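Long-range contacts in SusD superfamily protein (Bacteroides vulgatus, PDB 3MYV), which probably binds polysaccharide at the outer membrane of a gut Bacteroides, helping to capture glycans for uptake: residues D46-S51 / G277-K282; W265-N270 / K321-E326; L269-Y274 / K307-L312. One frame throughout, in Å; residues are numbered along the deposited sequence.

Contact 1: D46-S51 / G277-K282; sequences DDMQSS and GFVTQK
A two-stranded antiparallel sheet pairs Q49 of strand 48-50 with F278 of strand 277-279, joining parts of the chain more than 220 residues apart. Q49 and F278 form the hydrogen-bonded pair: Q49 N reaches F278 O at 2.9 Å, and F278 N returns to Q49 O. M48 with V279 and S50 with G277 are the non-hydrogen-bonded pairs flanking it. At S51 the side chains meet as well, with CB lying 3.6 Å from CZ of the F278 ring, whose edge-to-face partner is Y304.

Past the strand, T280 takes the N-cap of helix 281-288. T280 N binds D47 O at 2.9 Å from well above the carbonyl plane, while T280 OG1 donates to D46 O at 2.7 Å and accepts from Y283 N. CG2 of T280 rests against CB of Q49 at 3.9 Å. The amide of Q49 is spread further: NE2 goes to S50 O and Y414 O, and a water links OE1 to Q281 N.

K282 starts with CG anti to its backbone N (chi1 172°) and bends at chi2, which brings NZ to the syn lone pair of D47 OD1 at 2.6 Å; the second salt bridge, to D46 OD2, is weak at 3.4 Å. R397 pairs with D46 OD1, and S388 OG with D47 OD2. The two neighbouring, buried carboxylates thus share two cations, K282 and R397, which would probably keep both aspartates ionised.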
loop_
_atom_site.group_PDB
_atom_site.type_symbol
_atom_site.label_atom_id
_atom_site.label_comp_id
_atom_site.label_asym_id
_atom_site.label_seq_id
_atom_site.Cartn_x
_atom_site.Cartn_y
_atom_site.Cartn_z
ATOM N N ASP A 46 -5.307 -13.582 3.900
ATOM C CA ASP A 46 -6.041 -14.505 4.778
ATOM C C ASP A 46 -6.748 -13.822 5.947
ATOM O O ASP A 46 -7.413 -14.494 6.770
ATOM C CB ASP A 46 -5.076 -15.585 5.302
ATOM C CG ASP A 46 -3.925 -15.005 6.087
ATOM O OD1 ASP A 46 -3.760 -13.775 6.074
ATOM O OD2 ASP A 46 -3.187 -15.784 6.711
ATOM N N ASP A 47 -6.616 -12.496 6.040
ATOM C CA ASP A 47 -7.120 -11.757 7.222
ATOM C C ASP A 47 -8.395 -10.960 7.014
ATOM O O ASP A 47 -9.061 -10.586 7.997
ATOM C CB ASP A 47 -6.049 -10.805 7.749
ATOM C CG ASP A 47 -4.882 -11.542 8.405
ATOM O OD1 ASP A 47 -5.135 -12.605 9.022
ATOM O OD2 ASP A 47 -3.735 -11.038 8.303
HETATM N N MSE A 48 -8.734 -10.702 5.753
HETATM C CA MSE A 48 -10.012 -10.092 5.392
HETATM C C MSE A 48 -10.648 -10.851 4.259
HETATM O O MSE A 48 -9.948 -11.477 3.463
HETATM C CB MSE A 48 -9.829 -8.639 4.971
HETATM C CG MSE A 48 -9.231 -7.751 6.047
HETATM SE SE MSE A 48 -9.573 -5.853 5.849
HETATM C CE MSE A 48 -11.383 -5.801 6.495
ATOM N N GLN A 49 -11.980 -10.814 4.221
ATOM C CA GLN A 49 -12.726 -11.473 3.176
ATOM C C GLN A 49 -13.921 -10.632 2.769
ATOM O O GLN A 49 -14.375 -9.735 3.503
ATOM C CB GLN A 49 -13.170 -12.869 3.650
ATOM C CG GLN A 49 -14.185 -12.823 4.795
ATOM C CD GLN A 49 -14.870 -14.141 5.004
ATOM O OE1 GLN A 49 -14.347 -15.031 5.668
ATOM N NE2 GLN A 49 -16.063 -14.261 4.456
ATOM N N SER A 50 -14.449 -10.939 1.599
ATOM C CA SER A 50 -15.700 -10.363 1.140
ATOM C C SER A 50 -16.922 -10.862 1.920
ATOM O O SER A 50 -16.944 -11.962 2.465
ATOM C CB SER A 50 -15.901 -10.717 -0.359
ATOM O OG SER A 50 -17.047 -10.094 -0.887
ATOM N N SER A 51 -17.949 -10.023 1.966
ATOM C CA SER A 51 -19.277 -10.466 2.324
ATOM C C SER A 51 -19.917 -10.994 1.036
ATOM O O SER A 51 -19.239 -11.115 0.009
ATOM C CB SER A 51 -20.092 -9.300 2.855
ATOM O OG SER A 51 -20.239 -8.317 1.851
ATOM N N GLY A 277 -17.036 -6.185 3.296
ATOM C CA GLY A 277 -16.062 -7.154 3.787
ATOM C C GLY A 277 -15.970 -7.194 5.296
ATOM O O GLY A 277 -16.451 -6.298 5.985
ATOM N N PHE A 278 -15.345 -8.273 5.768
ATOM C CA PHE A 278 -15.135 -8.566 7.186
ATOM C C PHE A 278 -13.694 -8.930 7.368
ATOM O O PHE A 278 -13.015 -9.225 6.382
ATOM C CB PHE A 278 -15.986 -9.760 7.607
ATOM C CG PHE A 278 -17.409 -9.676 7.180
ATOM C CD1 PHE A 278 -18.162 -8.513 7.444
ATOM C CD2 PHE A 278 -18.030 -10.748 6.563
ATOM C CE1 PHE A 278 -19.475 -8.442 7.082
ATOM C CE2 PHE A 278 -19.362 -10.686 6.199
ATOM C CZ PHE A 278 -20.094 -9.526 6.456
ATOM N N VAL A 279 -13.197 -8.913 8.615
ATOM C CA VAL A 279 -12.035 -9.724 8.910
ATOM C C VAL A 279 -12.476 -11.187 8.846
ATOM O O VAL A 279 -13.648 -11.507 9.008
ATOM C CB VAL A 279 -11.333 -9.370 10.252
ATOM C CG1 VAL A 279 -10.963 -7.867 10.257
ATOM C CG2 VAL A 279 -12.183 -9.764 11.481
ATOM N N THR A 280 -11.525 -12.069 8.606
ATOM C CA THR A 280 -11.800 -13.504 8.594
ATOM C C THR A 280 -11.881 -14.027 10.041
ATOM O O THR A 280 -11.460 -13.339 11.014
ATOM C CB THR A 280 -10.678 -14.246 7.870
ATOM O OG1 THR A 280 -9.443 -13.928 8.518
ATOM C CG2 THR A 280 -10.614 -13.846 6.391
ATOM N N GLN A 281 -12.430 -15.229 10.187
ATOM C CA GLN A 281 -12.484 -15.879 11.481
ATOM C C GLN A 281 -11.056 -16.070 12.028
ATOM O O GLN A 281 -10.815 -15.890 13.217
ATOM C CB GLN A 281 -13.232 -17.213 11.401
ATOM C CG GLN A 281 -13.560 -17.795 12.778
ATOM C CD GLN A 281 -14.344 -19.088 12.717
ATOM O OE1 GLN A 281 -15.289 -19.223 11.946
ATOM N NE2 GLN A 281 -13.969 -20.041 13.558
ATOM N N LYS A 282 -10.108 -16.389 11.150
ATOM C CA LYS A 282 -8.706 -16.559 11.542
ATOM C C LYS A 282 -8.161 -15.291 12.199
ATOM O O LYS A 282 -7.561 -15.362 13.263
ATOM C CB LYS A 282 -7.853 -16.959 10.332
ATOM C CG LYS A 282 -6.352 -16.968 10.577
ATOM C CD LYS A 282 -5.643 -15.794 9.870
ATOM C CE LYS A 282 -4.220 -15.622 10.374
ATOM N NZ LYS A 282 -3.482 -14.462 9.797
HETATM O O HOH W 1 -13.458 -16.618 7.834
#

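Contact 2: W265-N270 / K321-E326; sequences WGYLLN and KTAPLE. With NA (sodium ion), chain C.
Y267 and N270 both carry CG anti to the backbone N, with chi1 at -161° and -163°, and this swings the phenol ring and the amide toward the same methyl group, CB of A323. Ring atom CD2 of Y267 lies 3.5 Å from A323 CB, and CE2 is nearly as near. From the N270 side, OD1 stands at 3.5 Å from that same CB, and CB and CG of the asparagine touch it about as closely. A323 points its methyl toward the 265-270 segment, so a single small side chain is held between an aromatic ring and an amide.

The carbonyl O of P324 sits at the edge of the Y267 ring, near its plane, and 3.6 Å from Y267 CB. The proline ring itself meets the 265-270 segment: its CD lies 3.9 Å from G266 O and 3.6 Å from N270 ND2.

In the fold this is a seam between the short helix 265-268 with its following turn and the long loop that leads from strand 307-312 to strand 329-333. Further along, the loop joins a sodium site. L325 O coordinates the sodium ion at 2.5 Å, together with a water, N254 OD1 and the carbonyl oxygens of S255, D258 and P260, while L325 CD2 turns back to Y267 CD2.

Polar linkage at the other end runs through a water, which accepts from N270 ND2 and also lies within hydrogen-bonding distance of T322 O. N270 OD1 has its partner in the turn that follows, at Y272.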
loop_
_atom_site.group_PDB
_atom_site.type_symbol
_atom_site.label_atom_id
_atom_site.label_comp_id
_atom_site.label_asym_id
_atom_site.label_seq_id
_atom_site.Cartn_x
_atom_site.Cartn_y
_atom_site.Cartn_z
ATOM N N TRP A 265 -12.998 3.587 0.909
ATOM C CA TRP A 265 -12.664 2.412 1.730
ATOM C C TRP A 265 -13.348 2.434 3.106
ATOM O O TRP A 265 -13.836 1.406 3.576
ATOM C CB TRP A 265 -11.145 2.368 1.909
ATOM C CG TRP A 265 -10.523 1.094 2.481
ATOM C CD1 TRP A 265 -9.568 1.048 3.448
ATOM C CD2 TRP A 265 -10.746 -0.266 2.074
ATOM N NE1 TRP A 265 -9.180 -0.246 3.679
ATOM C CE2 TRP A 265 -9.866 -1.074 2.834
ATOM C CE3 TRP A 265 -11.567 -0.881 1.124
ATOM C CZ2 TRP A 265 -9.826 -2.449 2.708
ATOM C CZ3 TRP A 265 -11.514 -2.262 0.991
ATOM C CH2 TRP A 265 -10.653 -3.027 1.774
ATOM N N GLY A 266 -13.398 3.611 3.729
ATOM C CA GLY A 266 -14.071 3.781 5.007
ATOM C C GLY A 266 -15.543 3.409 5.015
ATOM O O GLY A 266 -16.035 2.830 5.972
ATOM N N TYR A 267 -16.245 3.709 3.938
ATOM C CA TYR A 267 -17.655 3.369 3.838
ATOM C C TYR A 267 -17.879 1.947 3.366
ATOM O O TYR A 267 -18.796 1.269 3.837
ATOM C CB TYR A 267 -18.372 4.374 2.941
ATOM C CG TYR A 267 -19.865 4.430 3.082
ATOM C CD1 TYR A 267 -20.692 3.581 2.351
ATOM C CD2 TYR A 267 -20.479 5.388 3.891
ATOM C CE1 TYR A 267 -22.089 3.670 2.436
ATOM C CE2 TYR A 267 -21.846 5.465 3.990
ATOM C CZ TYR A 267 -22.669 4.607 3.255
ATOM O OH TYR A 267 -24.066 4.724 3.341
ATOM N N LEU A 268 -16.994 1.455 2.505
ATOM C CA LEU A 268 -17.107 0.064 2.032
ATOM C C LEU A 268 -16.896 -0.961 3.137
ATOM O O LEU A 268 -17.584 -1.975 3.171
ATOM C CB LEU A 268 -16.104 -0.189 0.915
ATOM C CG LEU A 268 -16.260 0.641 -0.353
ATOM C CD1 LEU A 268 -15.061 0.298 -1.269
ATOM C CD2 LEU A 268 -17.577 0.357 -1.032
ATOM N N LEU A 269 -15.931 -0.728 4.028
ATOM C CA LEU A 269 -15.621 -1.696 5.093
ATOM C C LEU A 269 -16.632 -1.633 6.249
ATOM O O LEU A 269 -16.689 -2.522 7.086
ATOM C CB LEU A 269 -14.222 -1.473 5.666
ATOM C CG LEU A 269 -13.009 -1.960 4.859
ATOM C CD1 LEU A 269 -11.792 -1.948 5.745
ATOM C CD2 LEU A 269 -13.222 -3.359 4.288
ATOM N N ASN A 270 -17.359 -0.544 6.338
ATOM C CA ASN A 270 -18.223 -0.318 7.501
ATOM C C ASN A 270 -19.518 -1.129 7.410
ATOM O O ASN A 270 -20.213 -1.119 6.391
ATOM C CB ASN A 270 -18.529 1.173 7.622
ATOM C CG ASN A 270 -19.051 1.546 8.955
ATOM O OD1 ASN A 270 -20.222 1.295 9.279
ATOM N ND2 ASN A 270 -18.207 2.227 9.756
ATOM N N LYS A 321 -22.512 3.791 14.654
ATOM C CA LYS A 321 -23.515 3.229 13.733
ATOM C C LYS A 321 -23.891 4.098 12.520
ATOM O O LYS A 321 -24.924 3.864 11.865
ATOM C CB LYS A 321 -24.730 2.729 14.507
ATOM C CG LYS A 321 -24.307 1.772 15.671
ATOM C CD LYS A 321 -25.377 0.750 16.032
ATOM C CE LYS A 321 -24.960 -0.124 17.249
ATOM N NZ LYS A 321 -26.024 -1.131 17.569
ATOM N N THR A 322 -23.018 5.056 12.199
ATOM C CA THR A 322 -23.067 5.788 10.942
ATOM C C THR A 322 -21.734 5.590 10.222
ATOM O O THR A 322 -20.687 5.870 10.790
ATOM C CB THR A 322 -23.321 7.295 11.197
ATOM O OG1 THR A 322 -24.539 7.428 11.918
ATOM C CG2 THR A 322 -23.414 8.079 9.888
ATOM N N ALA A 323 -21.768 5.071 8.998
ATOM C CA ALA A 323 -20.553 4.852 8.217
ATOM C C ALA A 323 -20.032 6.196 7.749
ATOM O O ALA A 323 -20.805 7.008 7.269
ATOM C CB ALA A 323 -20.798 3.932 7.030
ATOM N N PRO A 324 -18.725 6.431 7.889
ATOM C CA PRO A 324 -18.130 7.719 7.527
ATOM C C PRO A 324 -17.882 7.914 6.014
ATOM O O PRO A 324 -17.483 6.990 5.306
ATOM C CB PRO A 324 -16.794 7.681 8.284
ATOM C CG PRO A 324 -16.409 6.253 8.222
ATOM C CD PRO A 324 -17.697 5.472 8.342
ATOM N N LEU A 325 -18.080 9.131 5.537
ATOM C CA LEU A 325 -17.799 9.486 4.132
ATOM C C LEU A 325 -16.405 10.108 3.942
ATOM O O LEU A 325 -15.935 10.268 2.802
ATOM C CB LEU A 325 -18.874 10.468 3.626
ATOM C CG LEU A 325 -20.323 9.960 3.626
ATOM C CD1 LEU A 325 -21.337 11.071 3.383
ATOM C CD2 LEU A 325 -20.521 8.864 2.603
ATOM N N GLU A 326 -15.752 10.478 5.042
ATOM C CA GLU A 326 -14.621 11.402 4.990
ATOM C C GLU A 326 -13.310 10.816 5.509
ATOM O O GLU A 326 -12.360 11.562 5.746
ATOM C CB GLU A 326 -14.957 12.659 5.795
ATOM C CG GLU A 326 -14.830 12.540 7.317
ATOM C CD GLU A 326 -16.102 12.076 8.047
ATOM O OE1 GLU A 326 -16.863 11.238 7.509
ATOM O OE2 GLU A 326 -16.325 12.548 9.197
HETATM NA NA NA C . -15.456 11.910 1.005
HETATM O O HOH W 2 -19.291 3.696 12.052
HETATM O O HOH W 3 -17.844 12.360 0.674
#

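Contact 3: L269-Y274 / K307-L312; sequences LNWYGY and KTVWWL
W271 meets W311 by laying its CB over one face of the indole, a CH-pi contact 3.3 Å from the centroid of the five-membered ring. The two side chains cross at about a right angle, yet their ring planes are 27° apart and slid past each other, so the indoles barely overlap. What sets this up is W311 chi1 of 63°, which places CG between its own backbone N and carbonyl carbon and stands the ring up from strand 307-312 against the 269-274 loop. W271, with CG anti to N, carries its indole onward to V309, where CZ3 lies 3.9 Å from CG2.

Y272 comes in across W311, its CE2 lying 3.8 Å from CZ2. The amide of N270 runs alongside the six-membered ring of W311, with the planes 53° apart and ND2 3.6 Å from CZ3. OD1 of N270 accepts from Y272 N in an Asx turn, and G273 N closes a type I beta turn on N270 O.

Two waters complete the joint: one takes the N-H of L312 and donates to L269 O, the other lies in the plane of the W311 ring, accepts from NE1 and hydrogen-bonds with Y272 OH. The loop is therefore held to the strand by aromatic and apolar contacts, with water bridging the polar groups.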
loop_
_atom_site.group_PDB
_atom_site.type_symbol
_atom_site.label_atom_id
_atom_site.label_comp_id
_atom_site.label_asym_id
_atom_site.label_seq_id
_atom_site.Cartn_x
_atom_site.Cartn_y
_atom_site.Cartn_z
ATOM N N LEU A 269 -15.931 -0.728 4.028
ATOM C CA LEU A 269 -15.621 -1.696 5.093
ATOM C C LEU A 269 -16.632 -1.633 6.249
ATOM O O LEU A 269 -16.689 -2.522 7.086
ATOM C CB LEU A 269 -14.222 -1.473 5.666
ATOM C CG LEU A 269 -13.009 -1.960 4.859
ATOM C CD1 LEU A 269 -11.792 -1.948 5.745
ATOM C CD2 LEU A 269 -13.222 -3.359 4.288
ATOM N N ASN A 270 -17.359 -0.544 6.338
ATOM C CA ASN A 270 -18.223 -0.318 7.501
ATOM C C ASN A 270 -19.518 -1.129 7.410
ATOM O O ASN A 270 -20.213 -1.119 6.391
ATOM C CB ASN A 270 -18.529 1.173 7.622
ATOM C CG ASN A 270 -19.051 1.546 8.955
ATOM O OD1 ASN A 270 -20.222 1.295 9.279
ATOM N ND2 ASN A 270 -18.207 2.227 9.756
ATOM N N TRP A 271 -19.854 -1.791 8.509
ATOM C CA TRP A 271 -21.037 -2.642 8.590
ATOM C C TRP A 271 -22.299 -1.842 8.253
ATOM O O TRP A 271 -23.214 -2.353 7.600
ATOM C CB TRP A 271 -21.158 -3.228 10.006
ATOM C CG TRP A 271 -22.374 -4.064 10.230
ATOM C CD1 TRP A 271 -23.595 -3.640 10.652
ATOM C CD2 TRP A 271 -22.489 -5.471 10.008
ATOM N NE1 TRP A 271 -24.466 -4.687 10.701
ATOM C CE2 TRP A 271 -23.812 -5.831 10.322
ATOM C CE3 TRP A 271 -21.594 -6.469 9.570
ATOM C CZ2 TRP A 271 -24.275 -7.141 10.217
ATOM C CZ3 TRP A 271 -22.051 -7.775 9.473
ATOM C CH2 TRP A 271 -23.377 -8.099 9.794
ATOM N N TYR A 272 -22.304 -0.589 8.705
ATOM C CA TYR A 272 -23.440 0.324 8.529
ATOM C C TYR A 272 -23.419 1.094 7.205
ATOM O O TYR A 272 -24.354 1.852 6.917
ATOM C CB TYR A 272 -23.485 1.289 9.698
ATOM C CG TYR A 272 -23.608 0.521 10.989
ATOM C CD1 TYR A 272 -24.829 -0.015 11.377
ATOM C CD2 TYR A 272 -22.482 0.261 11.765
ATOM C CE1 TYR A 272 -24.945 -0.793 12.530
ATOM C CE2 TYR A 272 -22.573 -0.491 12.934
ATOM C CZ TYR A 272 -23.804 -1.008 13.314
ATOM O OH TYR A 272 -23.876 -1.764 14.449
ATOM N N GLY A 273 -22.345 0.907 6.435
ATOM C CA GLY A 273 -22.158 1.533 5.118
ATOM C C GLY A 273 -22.526 0.517 4.044
ATOM O O GLY A 273 -23.653 0.045 4.004
ATOM N N TYR A 274 -21.570 0.123 3.206
ATOM C CA TYR A 274 -21.897 -0.851 2.175
ATOM C C TYR A 274 -21.513 -2.294 2.533
ATOM O O TYR A 274 -21.757 -3.222 1.757
ATOM C CB TYR A 274 -21.361 -0.404 0.806
ATOM C CG TYR A 274 -22.405 0.306 -0.045
ATOM C CD1 TYR A 274 -23.625 -0.297 -0.318
ATOM C CD2 TYR A 274 -22.170 1.569 -0.591
ATOM C CE1 TYR A 274 -24.592 0.327 -1.098
ATOM C CE2 TYR A 274 -23.127 2.194 -1.400
ATOM C CZ TYR A 274 -24.340 1.567 -1.648
ATOM O OH TYR A 274 -25.322 2.158 -2.417
ATOM N N LYS A 307 -24.290 -16.656 11.411
ATOM C CA LYS A 307 -23.028 -16.866 12.130
ATOM C C LYS A 307 -22.519 -15.565 12.743
ATOM O O LYS A 307 -22.833 -14.479 12.270
ATOM C CB LYS A 307 -21.952 -17.337 11.147
ATOM C CG LYS A 307 -22.072 -18.751 10.680
ATOM C CD LYS A 307 -20.874 -19.086 9.774
ATOM C CE LYS A 307 -20.576 -20.587 9.723
ATOM N NZ LYS A 307 -19.154 -20.864 9.351
ATOM N N THR A 308 -21.688 -15.673 13.775
ATOM C CA THR A 308 -20.953 -14.516 14.246
ATOM C C THR A 308 -19.843 -14.186 13.258
ATOM O O THR A 308 -19.087 -15.076 12.812
ATOM C CB THR A 308 -20.368 -14.761 15.628
ATOM O OG1 THR A 308 -21.429 -15.119 16.494
ATOM C CG2 THR A 308 -19.657 -13.518 16.171
ATOM N N VAL A 309 -19.754 -12.912 12.917
ATOM C CA VAL A 309 -18.627 -12.409 12.128
ATOM C C VAL A 309 -18.089 -11.147 12.791
ATOM O O VAL A 309 -18.723 -10.581 13.690
ATOM C CB VAL A 309 -18.990 -12.100 10.654
ATOM C CG1 VAL A 309 -19.557 -13.366 9.995
ATOM C CG2 VAL A 309 -19.970 -10.896 10.548
ATOM N N TRP A 310 -16.915 -10.724 12.345
ATOM C CA TRP A 310 -16.314 -9.499 12.841
ATOM C C TRP A 310 -15.927 -8.617 11.650
ATOM O O TRP A 310 -15.332 -9.088 10.662
ATOM C CB TRP A 310 -15.082 -9.797 13.686
ATOM C CG TRP A 310 -15.371 -10.489 14.990
ATOM C CD1 TRP A 310 -15.505 -9.910 16.218
ATOM C CD2 TRP A 310 -15.530 -11.896 15.191
ATOM N NE1 TRP A 310 -15.765 -10.865 17.168
ATOM C CE2 TRP A 310 -15.777 -12.094 16.567
ATOM C CE3 TRP A 310 -15.495 -13.006 14.340
ATOM C CZ2 TRP A 310 -15.982 -13.350 17.111
ATOM C CZ3 TRP A 310 -15.708 -14.263 14.883
ATOM C CH2 TRP A 310 -15.942 -14.424 16.260
ATOM N N TRP A 311 -16.250 -7.329 11.770
ATOM C CA TRP A 311 -15.868 -6.359 10.759
ATOM C C TRP A 311 -14.818 -5.449 11.348
ATOM O O TRP A 311 -14.632 -5.396 12.560
ATOM C CB TRP A 311 -17.082 -5.581 10.208
ATOM C CG TRP A 311 -17.858 -4.715 11.131
ATOM C CD1 TRP A 311 -18.861 -5.122 11.974
ATOM C CD2 TRP A 311 -17.772 -3.285 11.280
ATOM N NE1 TRP A 311 -19.385 -4.042 12.637
ATOM C CE2 TRP A 311 -18.737 -2.905 12.219
ATOM C CE3 TRP A 311 -16.962 -2.294 10.707
ATOM C CZ2 TRP A 311 -18.902 -1.567 12.639
ATOM C CZ3 TRP A 311 -17.144 -0.987 11.090
ATOM C CH2 TRP A 311 -18.100 -0.627 12.050
ATOM N N LEU A 312 -14.098 -4.775 10.468
ATOM C CA LEU A 312 -12.934 -4.015 10.857
ATOM C C LEU A 312 -13.330 -2.545 10.940
ATOM O O LEU A 312 -13.644 -1.912 9.939
ATOM C CB LEU A 312 -11.789 -4.154 9.858
ATOM C CG LEU A 312 -10.514 -3.386 10.231
ATOM C CD1 LEU A 312 -9.906 -3.948 11.519
ATOM C CD2 LEU A 312 -9.497 -3.431 9.041
HETATM O O HOH W 4 -14.918 -4.597 7.654
HETATM O O HOH W 5 -21.641 -3.841 14.453
#

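Along the chain the order is 46-51, then 265-270 running into 269-274, then 277-282, 307-312 and 321-326, so contact 1 interleaves with both others. Contacts 2 and 3 share L269 and N270, and their centres lie about 10 Å apart, as do those of contacts 1 and 3; contacts 1 and 2 are about 17 Å apart. Contact 3 lies next to both: L312 packs on M48, W271 on F278, and G273 on A323. The hairpin 299-304/307-312 packs on the two-stranded sheet of contact 1, and the loop to 329-333 carries the packing on to the sodium site, tying an early strand to the later SusD-family region.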